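Local coordinates for DUF4973 domain-containing protein (Bacteroides thetaiotaomicron, PDB 4QNI) that is of unknown function but probably serves as an auxiliary nutrient-binding protein of a gut bacterium, at residues H284-I289 with T313-R318; V29-H34 with G208-E213. All blocks are in the same frame, centred on the assembly; numbering follows the deposited sequence.

Contact 1. Residues H284-I289 with T313-R318. With EDO (1,2-ethanediol), chain F; EDO (1,2-ethanediol), chain J.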
ATOM      1  N   HIS A 284      -4.118   8.963  30.976  1.00 55.70           N
ATOM      2  CA  HIS A 284      -2.742   8.534  30.757  1.00 53.51           C
ATOM      3  C   HIS A 284      -2.160   8.192  32.116  1.00 53.22           C
ATOM      4  O   HIS A 284      -2.076   9.077  32.975  1.00 51.97           O
ATOM      5  CB  HIS A 284      -1.911   9.640  30.076  1.00 55.59           C
ATOM      6  CG  HIS A 284      -2.466  10.127  28.775  1.00 60.80           C
ATOM      7  ND1 HIS A 284      -2.428   9.344  27.630  1.00 62.07           N
ATOM      8  CD2 HIS A 284      -3.032  11.313  28.471  1.00 64.59           C
ATOM      9  CE1 HIS A 284      -2.985  10.068  26.681  1.00 62.77           C
ATOM     10  NE2 HIS A 284      -3.353  11.263  27.136  1.00 64.99           N
ATOM     11  N   ARG A 285      -1.830   6.907  32.344  1.00 48.22           N
ATOM     12  CA  ARG A 285      -1.219   6.469  33.604  1.00 47.23           C
ATOM     13  C   ARG A 285       0.239   6.256  33.335  1.00 50.87           C
ATOM     14  O   ARG A 285       0.614   5.702  32.295  1.00 50.60           O
ATOM     15  CB  ARG A 285      -1.883   5.214  34.192  1.00 46.46           C
ATOM     16  CG  ARG A 285      -3.308   5.474  34.668  1.00 68.78           C
ATOM     17  CD  ARG A 285      -3.513   5.127  36.135  1.00 80.72           C
ATOM     18  NE  ARG A 285      -4.030   3.769  36.303  1.00 85.05           N
ATOM     19  CZ  ARG A 285      -5.321   3.451  36.359  1.00 88.51           C
ATOM     20  NH1 ARG A 285      -6.249   4.392  36.272  1.00 71.25           N
ATOM     21  NH2 ARG A 285      -5.691   2.186  36.517  1.00 70.92           N
ATOM     22  N   TYR A 286       1.066   6.717  34.243  1.00 47.27           N
ATOM     23  CA  TYR A 286       2.507   6.628  34.084  1.00 45.22           C
ATOM     24  C   TYR A 286       3.170   5.884  35.201  1.00 47.44           C
ATOM     25  O   TYR A 286       2.801   6.059  36.359  1.00 47.66           O
ATOM     26  CB  TYR A 286       3.115   8.038  34.008  1.00 46.44           C
ATOM     27  CG  TYR A 286       2.553   8.868  32.876  1.00 49.02           C
ATOM     28  CD1 TYR A 286       2.935   8.634  31.556  1.00 50.89           C
ATOM     29  CD2 TYR A 286       1.633   9.882  33.118  1.00 50.46           C
ATOM     30  CE1 TYR A 286       2.446   9.416  30.511  1.00 51.00           C
ATOM     31  CE2 TYR A 286       1.117  10.655  32.076  1.00 52.25           C
ATOM     32  CZ  TYR A 286       1.533  10.421  30.775  1.00 59.98           C
ATOM     33  OH  TYR A 286       1.051  11.167  29.731  1.00 67.96           O
ATOM     34  N   VAL A 287       4.164   5.066  34.858  1.00 41.21           N
ATOM     35  CA  VAL A 287       5.013   4.427  35.849  1.00 40.44           C
ATOM     36  C   VAL A 287       6.376   5.042  35.607  1.00 44.01           C
ATOM     37  O   VAL A 287       6.924   4.855  34.522  1.00 45.08           O
ATOM     38  CB  VAL A 287       5.019   2.879  35.828  1.00 43.23           C
ATOM     39  CG1 VAL A 287       5.987   2.326  36.885  1.00 43.20           C
ATOM     40  CG2 VAL A 287       3.611   2.320  36.042  1.00 42.89           C
ATOM     41  N   ILE A 288       6.899   5.832  36.553  1.00 37.34           N
ATOM     42  CA  ILE A 288       8.213   6.440  36.357  1.00 36.65           C
ATOM     43  C   ILE A 288       9.232   5.754  37.265  1.00 40.93           C
ATOM     44  O   ILE A 288       9.043   5.744  38.473  1.00 41.44           O
ATOM     45  CB  ILE A 288       8.133   7.966  36.611  1.00 40.51           C
ATOM     46  CG1 ILE A 288       7.198   8.621  35.556  1.00 42.26           C
ATOM     47  CG2 ILE A 288       9.529   8.627  36.636  1.00 37.91           C
ATOM     48  CD1 ILE A 288       6.847  10.035  35.833  1.00 47.61           C
ATOM     49  N   ILE A 289      10.313   5.201  36.706  1.00 36.97           N
ATOM     50  CA  ILE A 289      11.359   4.577  37.548  1.00 34.90           C
ATOM     51  C   ILE A 289      12.574   5.457  37.465  1.00 38.22           C
ATOM     52  O   ILE A 289      13.108   5.651  36.385  1.00 40.27           O
ATOM     53  CB  ILE A 289      11.688   3.084  37.198  1.00 35.64           C
ATOM     54  CG1 ILE A 289      10.415   2.205  37.122  1.00 33.96           C
ATOM     55  CG2 ILE A 289      12.735   2.485  38.179  1.00 33.22           C
ATOM     56  CD1 ILE A 289      10.670   0.850  36.403  1.00 33.85           C
ATOM     57  N   THR A 313      16.232   7.113  33.677  1.00 41.27           N
ATOM     58  CA  THR A 313      14.817   7.009  33.983  1.00 40.26           C
ATOM     59  C   THR A 313      14.115   6.171  32.948  1.00 43.96           C
ATOM     60  O   THR A 313      14.353   6.339  31.749  1.00 44.77           O
ATOM     61  CB  THR A 313      14.199   8.435  34.006  1.00 42.73           C
ATOM     62  OG1 THR A 313      14.940   9.235  34.896  1.00 41.37           O
ATOM     63  CG2 THR A 313      12.711   8.466  34.435  1.00 43.65           C
ATOM     64  N   LEU A 314      13.210   5.320  33.421  1.00 39.53           N
ATOM     65  CA  LEU A 314      12.285   4.507  32.639  1.00 39.41           C
ATOM     66  C   LEU A 314      10.899   5.097  32.811  1.00 43.10           C
ATOM     67  O   LEU A 314      10.530   5.434  33.934  1.00 43.85           O
ATOM     68  CB  LEU A 314      12.287   3.059  33.129  1.00 39.09           C
ATOM     69  CG  LEU A 314      13.458   2.190  32.753  1.00 45.30           C
ATOM     70  CD1 LEU A 314      13.465   0.932  33.618  1.00 45.80           C
ATOM     71  CD2 LEU A 314      13.399   1.819  31.273  1.00 45.57           C
ATOM     72  N   THR A 315      10.141   5.244  31.732  1.00 39.64           N
ATOM     73  CA  THR A 315       8.779   5.771  31.791  1.00 39.67           C
ATOM     74  C   THR A 315       7.878   4.898  30.954  1.00 43.89           C
ATOM     75  O   THR A 315       8.107   4.721  29.752  1.00 45.10           O
ATOM     76  CB  THR A 315       8.679   7.254  31.338  1.00 47.05           C
ATOM     77  OG1 THR A 315       9.642   8.044  32.034  1.00 48.86           O
ATOM     78  CG2 THR A 315       7.262   7.850  31.543  1.00 42.63           C
ATOM     79  N   LEU A 316       6.853   4.361  31.601  1.00 37.96           N
ATOM     80  CA  LEU A 316       5.808   3.583  30.991  1.00 36.62           C
ATOM     81  C   LEU A 316       4.530   4.391  30.998  1.00 43.82           C
ATOM     82  O   LEU A 316       4.136   4.873  32.047  1.00 43.65           O
ATOM     83  CB  LEU A 316       5.599   2.278  31.766  1.00 34.65           C
ATOM     84  CG  LEU A 316       4.434   1.381  31.281  1.00 36.21           C
ATOM     85  CD1 LEU A 316       4.750   0.762  29.936  1.00 33.33           C
ATOM     86  CD2 LEU A 316       4.056   0.328  32.363  1.00 34.78           C
ATOM     87  N   SER A 317       3.872   4.511  29.851  1.00 43.88           N
ATOM     88  CA  SER A 317       2.560   5.160  29.736  1.00 45.18           C
ATOM     89  C   SER A 317       1.504   4.100  29.354  1.00 46.78           C
ATOM     90  O   SER A 317       1.767   3.195  28.575  1.00 44.72           O
ATOM     91  CB  SER A 317       2.583   6.302  28.724  1.00 49.99           C
ATOM     92  OG  SER A 317       2.990   5.852  27.446  1.00 65.45           O
ATOM     93  N   ARG A 318       0.346   4.200  29.940  1.00 43.93           N
ATOM     94  CA  ARG A 318      -0.749   3.282  29.706  1.00 44.06           C
ATOM     95  C   ARG A 318      -2.006   4.107  29.570  1.00 51.03           C
ATOM     96  O   ARG A 318      -2.301   4.924  30.443  1.00 52.88           O
ATOM     97  CB  ARG A 318      -0.836   2.268  30.860  1.00 40.76           C
ATOM     98  CG  ARG A 318      -1.771   1.137  30.586  1.00 49.02           C
ATOM     99  CD  ARG A 318      -1.834   0.143  31.720  1.00 49.67           C
ATOM    100  NE  ARG A 318      -0.684  -0.763  31.758  1.00 49.51           N
ATOM    101  CZ  ARG A 318      -0.558  -1.741  32.652  1.00 56.27           C
ATOM    102  NH1 ARG A 318      -1.514  -1.957  33.551  1.00 34.96           N
ATOM    103  NH2 ARG A 318       0.530  -2.504  32.661  1.00 34.08           N
TER
HETATM  104  C1  EDO F 404      -0.843   1.239  36.420  1.00 76.33           C
HETATM  105  O1  EDO F 404       0.124   1.725  35.501  1.00 73.73           O
HETATM  106  C2  EDO F 404      -2.188   0.986  35.683  1.00 79.22           C
HETATM  107  O2  EDO F 404      -3.179   0.514  36.597  1.00 80.84           O
HETATM  108  C1  EDO J 408       2.597  -1.720  26.329  1.00 64.15           C
HETATM  109  O1  EDO J 408       2.105  -1.789  24.986  1.00 65.30           O
HETATM  110  C2  EDO J 408       2.739  -0.246  26.854  1.00 67.78           C
HETATM  111  O2  EDO J 408       1.533   0.309  27.465  1.00 68.33           O
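The beta hairpin of strands 282-298 and 306-321 is joined here through an antiparallel run in which R285 faces R318, V287 faces L316 and I289 faces L314 as hydrogen-bonded pairs. Each pair closes with two backbone bonds; that from R285 N to R318 O is 2.8 Å long and nearly straight (176° at the hydrogen). Y286 with S317 and I288 with T315 form the non-hydrogen-bonded pairs between them, where CA-H groups take up the carbonyls a second time, Y286 CA lying 3.1 Å from L316 O. On the face that carries V287, I289, L314 and L316, with R285 and R318 at its end, the four aliphatic residues are buried: I289 and L314 run side by side, their CD1 atoms 3.9 Å apart, and Y175 packs against all four. The other face is more open. There Y286, with CG beside its own backbone N (chi1 -58°), swings its ring towards S317, whose CB comes within 3.6 Å of Y286 CE1, while the side chains of I288 and T313 cross obliquely, their CG2 atoms 3.9 Å apart. R285 bends at chi2 and chi3, and its guanidinium leads away from 313-318, to salt bridges with E283 on its own strand and with E327. R285 NH2 also donates, in the guanidinium plane, to O2 of a 1,2-ethanediol probably left from crystallisation, at 3.0 Å. A leucine in place of this arginine would probably leave the carboxylates of E283 and E327 without this positive mate. The R318 side chain turns instead to the carbonyls of N169 and S172. Strand 260-275 borders 282-298 on its far side, so the regular alternation of hydrogen-bonded and non-hydrogen-bonded pairs of an antiparallel beta hairpin is set inside a large antiparallel sheet.

Contact 2. Residues V29-H34 with G208-E213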
ATOM      1  N   VAL A  29      -3.257  -9.969  28.797  1.00 37.09           N
ATOM      2  CA  VAL A  29      -4.048 -10.695  29.791  1.00 36.52           C
ATOM      3  C   VAL A  29      -3.569 -10.270  31.194  1.00 38.85           C
ATOM      4  O   VAL A  29      -2.368 -10.307  31.429  1.00 37.13           O
ATOM      5  CB  VAL A  29      -3.913 -12.247  29.601  1.00 38.20           C
ATOM      6  CG1 VAL A  29      -4.883 -12.996  30.502  1.00 38.57           C
ATOM      7  CG2 VAL A  29      -4.072 -12.675  28.147  1.00 37.21           C
ATOM      8  N   PRO A  30      -4.435  -9.861  32.141  1.00 36.40           N
ATOM      9  CA  PRO A  30      -3.905  -9.481  33.464  1.00 36.84           C
ATOM     10  C   PRO A  30      -3.219 -10.683  34.090  1.00 39.85           C
ATOM     11  O   PRO A  30      -3.710 -11.794  33.915  1.00 38.09           O
ATOM     12  CB  PRO A  30      -5.139  -9.025  34.262  1.00 39.57           C
ATOM     13  CG  PRO A  30      -6.288  -9.487  33.519  1.00 44.68           C
ATOM     14  CD  PRO A  30      -5.903  -9.732  32.079  1.00 38.93           C
ATOM     15  N   TYR A  31      -2.042 -10.476  34.737  1.00 35.89           N
ATOM     16  CA  TYR A  31      -1.296 -11.568  35.364  1.00 34.69           C
ATOM     17  C   TYR A  31      -2.209 -12.258  36.384  1.00 41.10           C
ATOM     18  O   TYR A  31      -2.269 -13.484  36.426  1.00 42.37           O
ATOM     19  CB  TYR A  31       0.002 -11.061  35.977  1.00 33.15           C
ATOM     20  CG  TYR A  31       0.699 -12.097  36.828  1.00 33.19           C
ATOM     21  CD1 TYR A  31       1.471 -13.102  36.248  1.00 33.49           C
ATOM     22  CD2 TYR A  31       0.595 -12.070  38.221  1.00 33.86           C
ATOM     23  CE1 TYR A  31       2.104 -14.071  37.030  1.00 31.05           C
ATOM     24  CE2 TYR A  31       1.226 -13.029  39.009  1.00 34.64           C
ATOM     25  CZ  TYR A  31       1.984 -14.025  38.408  1.00 37.93           C
ATOM     26  OH  TYR A  31       2.636 -14.962  39.174  1.00 36.87           O
ATOM     27  N   SER A  32      -2.967 -11.459  37.132  1.00 37.63           N
ATOM     28  CA  SER A  32      -3.971 -11.895  38.078  1.00 39.58           C
ATOM     29  C   SER A  32      -5.322 -11.280  37.720  1.00 45.37           C
ATOM     30  O   SER A  32      -5.427 -10.074  37.531  1.00 44.32           O
ATOM     31  CB  SER A  32      -3.586 -11.516  39.511  1.00 42.36           C
ATOM     32  OG  SER A  32      -2.472 -12.247  39.980  1.00 46.83           O
ATOM     33  N   ARG A  33      -6.341 -12.108  37.614  1.00 47.05           N
ATOM     34  CA  ARG A  33      -7.710 -11.656  37.397  1.00 49.44           C
ATOM     35  C   ARG A  33      -8.357 -11.395  38.759  1.00 58.06           C
ATOM     36  O   ARG A  33      -8.422 -12.288  39.612  1.00 58.25           O
ATOM     37  CB  ARG A  33      -8.517 -12.694  36.588  1.00 49.50           C
ATOM     38  CG  ARG A  33      -9.944 -12.260  36.269  1.00 49.46           C
ATOM     39  CD  ARG A  33      -9.976 -11.075  35.316  1.00 37.90           C
ATOM     40  NE  ARG A  33      -9.534 -11.436  33.969  1.00 43.41           N
ATOM     41  CZ  ARG A  33      -9.515 -10.590  32.945  1.00 62.36           C
ATOM     42  NH1 ARG A  33      -9.823  -9.307  33.126  1.00 53.43           N
ATOM     43  NH2 ARG A  33      -9.137 -11.006  31.743  1.00 50.99           N
ATOM     44  N   HIS A  34      -8.802 -10.171  38.973  1.00 58.00           N
ATOM     45  CA  HIS A  34      -9.471  -9.813  40.218  1.00 60.71           C
ATOM     46  C   HIS A  34     -10.564  -8.819  39.943  1.00 64.81           C
ATOM     47  O   HIS A  34     -10.670  -8.319  38.823  1.00 61.66           O
ATOM     48  CB  HIS A  34      -8.519  -9.295  41.339  1.00 62.73           C
ATOM     49  CG  HIS A  34      -7.367  -8.473  40.878  1.00 65.69           C
ATOM     50  ND1 HIS A  34      -7.541  -7.396  40.026  1.00 67.65           N
ATOM     51  CD2 HIS A  34      -6.048  -8.624  41.142  1.00 67.09           C
ATOM     52  CE1 HIS A  34      -6.320  -6.963  39.752  1.00 66.21           C
ATOM     53  NE2 HIS A  34      -5.392  -7.663  40.414  1.00 66.16           N
ATOM     54  N   GLY A 208       9.203  -4.372  29.427  1.00 34.74           N
ATOM     55  CA  GLY A 208       9.169  -4.801  30.820  1.00 33.12           C
ATOM     56  C   GLY A 208       8.240  -5.990  30.878  1.00 36.33           C
ATOM     57  O   GLY A 208       7.046  -5.838  30.632  1.00 36.89           O
ATOM     58  N   TYR A 209       8.785  -7.189  31.126  1.00 31.63           N
ATOM     59  CA  TYR A 209       8.019  -8.438  31.159  1.00 31.68           C
ATOM     60  C   TYR A 209       7.603  -8.803  32.545  1.00 36.79           C
ATOM     61  O   TYR A 209       8.405  -8.689  33.464  1.00 36.22           O
ATOM     62  CB  TYR A 209       8.877  -9.590  30.615  1.00 33.09           C
ATOM     63  CG  TYR A 209       9.414  -9.366  29.231  1.00 34.61           C
ATOM     64  CD1 TYR A 209      10.611  -8.685  29.027  1.00 36.84           C
ATOM     65  CD2 TYR A 209       8.748  -9.869  28.117  1.00 34.30           C
ATOM     66  CE1 TYR A 209      11.125  -8.499  27.744  1.00 36.34           C
ATOM     67  CE2 TYR A 209       9.283  -9.742  26.843  1.00 34.88           C
ATOM     68  CZ  TYR A 209      10.471  -9.058  26.661  1.00 39.14           C
ATOM     69  OH  TYR A 209      10.941  -8.877  25.390  1.00 43.48           O
ATOM     70  N   VAL A 210       6.412  -9.358  32.694  1.00 35.28           N
ATOM     71  CA  VAL A 210       5.924  -9.791  34.017  1.00 34.06           C
ATOM     72  C   VAL A 210       6.691 -11.014  34.557  1.00 39.50           C
ATOM     73  O   VAL A 210       6.999 -11.952  33.809  1.00 37.68           O
ATOM     74  CB  VAL A 210       4.411 -10.089  33.967  1.00 34.49           C
ATOM     75  CG1 VAL A 210       3.920 -10.706  35.265  1.00 34.93           C
ATOM     76  CG2 VAL A 210       3.643  -8.830  33.683  1.00 32.97           C
ATOM     77  N   ILE A 211       6.968 -10.990  35.880  1.00 38.33           N
ATOM     78  CA  ILE A 211       7.524 -12.107  36.665  1.00 38.41           C
ATOM     79  C   ILE A 211       6.404 -12.532  37.609  1.00 41.70           C
ATOM     80  O   ILE A 211       5.970 -13.689  37.594  1.00 43.00           O
ATOM     81  CB  ILE A 211       8.866 -11.802  37.368  1.00 40.85           C
ATOM     82  CG1 ILE A 211       9.990 -11.767  36.304  1.00 40.03           C
ATOM     83  CG2 ILE A 211       9.158 -12.872  38.460  1.00 40.02           C
ATOM     84  CD1 ILE A 211      11.404 -11.462  36.833  1.00 39.16           C
ATOM     85  N   ASP A 212       5.925 -11.584  38.403  1.00 35.53           N
ATOM     86  CA  ASP A 212       4.770 -11.741  39.280  1.00 35.71           C
ATOM     87  C   ASP A 212       4.062 -10.366  39.380  1.00 40.55           C
ATOM     88  O   ASP A 212       4.305  -9.503  38.520  1.00 40.85           O
ATOM     89  CB  ASP A 212       5.153 -12.348  40.640  1.00 38.09           C
ATOM     90  CG  ASP A 212       6.170 -11.575  41.460  1.00 47.96           C
ATOM     91  OD1 ASP A 212       6.242 -10.322  41.307  1.00 47.94           O
ATOM     92  OD2 ASP A 212       6.836 -12.205  42.316  1.00 51.65           O
ATOM     93  N   GLU A 213       3.183 -10.166  40.368  1.00 37.45           N
ATOM     94  CA  GLU A 213       2.422  -8.913  40.529  1.00 37.74           C
ATOM     95  C   GLU A 213       3.266  -7.669  40.796  1.00 41.75           C
ATOM     96  O   GLU A 213       2.827  -6.567  40.458  1.00 41.38           O
ATOM     97  CB  GLU A 213       1.437  -9.019  41.692  1.00 39.13           C
ATOM     98  CG  GLU A 213       0.273  -9.943  41.442  1.00 47.74           C
ATOM     99  CD  GLU A 213      -0.685 -10.088  42.611  1.00 65.78           C
ATOM    100  OE1 GLU A 213      -0.436  -9.499  43.690  1.00 63.66           O
ATOM    101  OE2 GLU A 213      -1.716 -10.770  42.430  1.00 46.20           O
TER
HETATM  102  O   HOH W   1       5.192 -16.110  39.173  1.00 38.24           O
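Y31 supplies the apolar and aromatic part of this contact between the loop after strand 24-30 and the corner after strand 205-210. With CG anti to the backbone N (chi1 171°), its ring reaches across to residues 210-213. V210 CG1 lies 3.6 Å from Y31 CD1, while D212 CA sits over one ring face in a CH-pi contact, 4.0 Å from the Y31 centroid and offset toward the rim. E213 crosses the ring at about a right angle, its CG 3.9 Å from Y31 CD2.

The polar part has two links. S32 OG donates to the anti lone pair of E213 OE2 at 3.0 Å; each end of the bond has a second partner, E213 OE2 in Y40 OH and S32 OG in the backbone N of G46. A water bridges Y31 OH and I211 O, giving a hydrogen to each, and Y31 OH has a further partner in E45.

Strand 160-168 pairs in parallel with strand 24-30, F127 touches the Y31 side chain, and N169 ND2 is hydrogen-bonded to D212 O, placing the contact where the N-terminal sheet meets the edge region of the ten-stranded C-terminal sheet.

Both contacts reach the large C-terminal antiparallel sheet, their centres about 17 Å apart and their nearest atoms about 7 Å, without touching. Contact 1 lies within that sheet and joins neighbouring strands close in sequence; contact 2 bridges parts 174 residues apart, from the N-terminal DUF4973 region to the BT_3044-like C-terminal one. Each is partly buried, but in contact 1 the buried residues are aliphatic and gather on one sheet face, whereas in contact 2 they are a tyrosine, a serine and a valine. Repeated backbone pairing holds the first; one aromatic ring, a side-chain bond and a water hold the second. N169 serves both: its backbone O meets R318 NH2 and its side-chain ND2 meets D212 O.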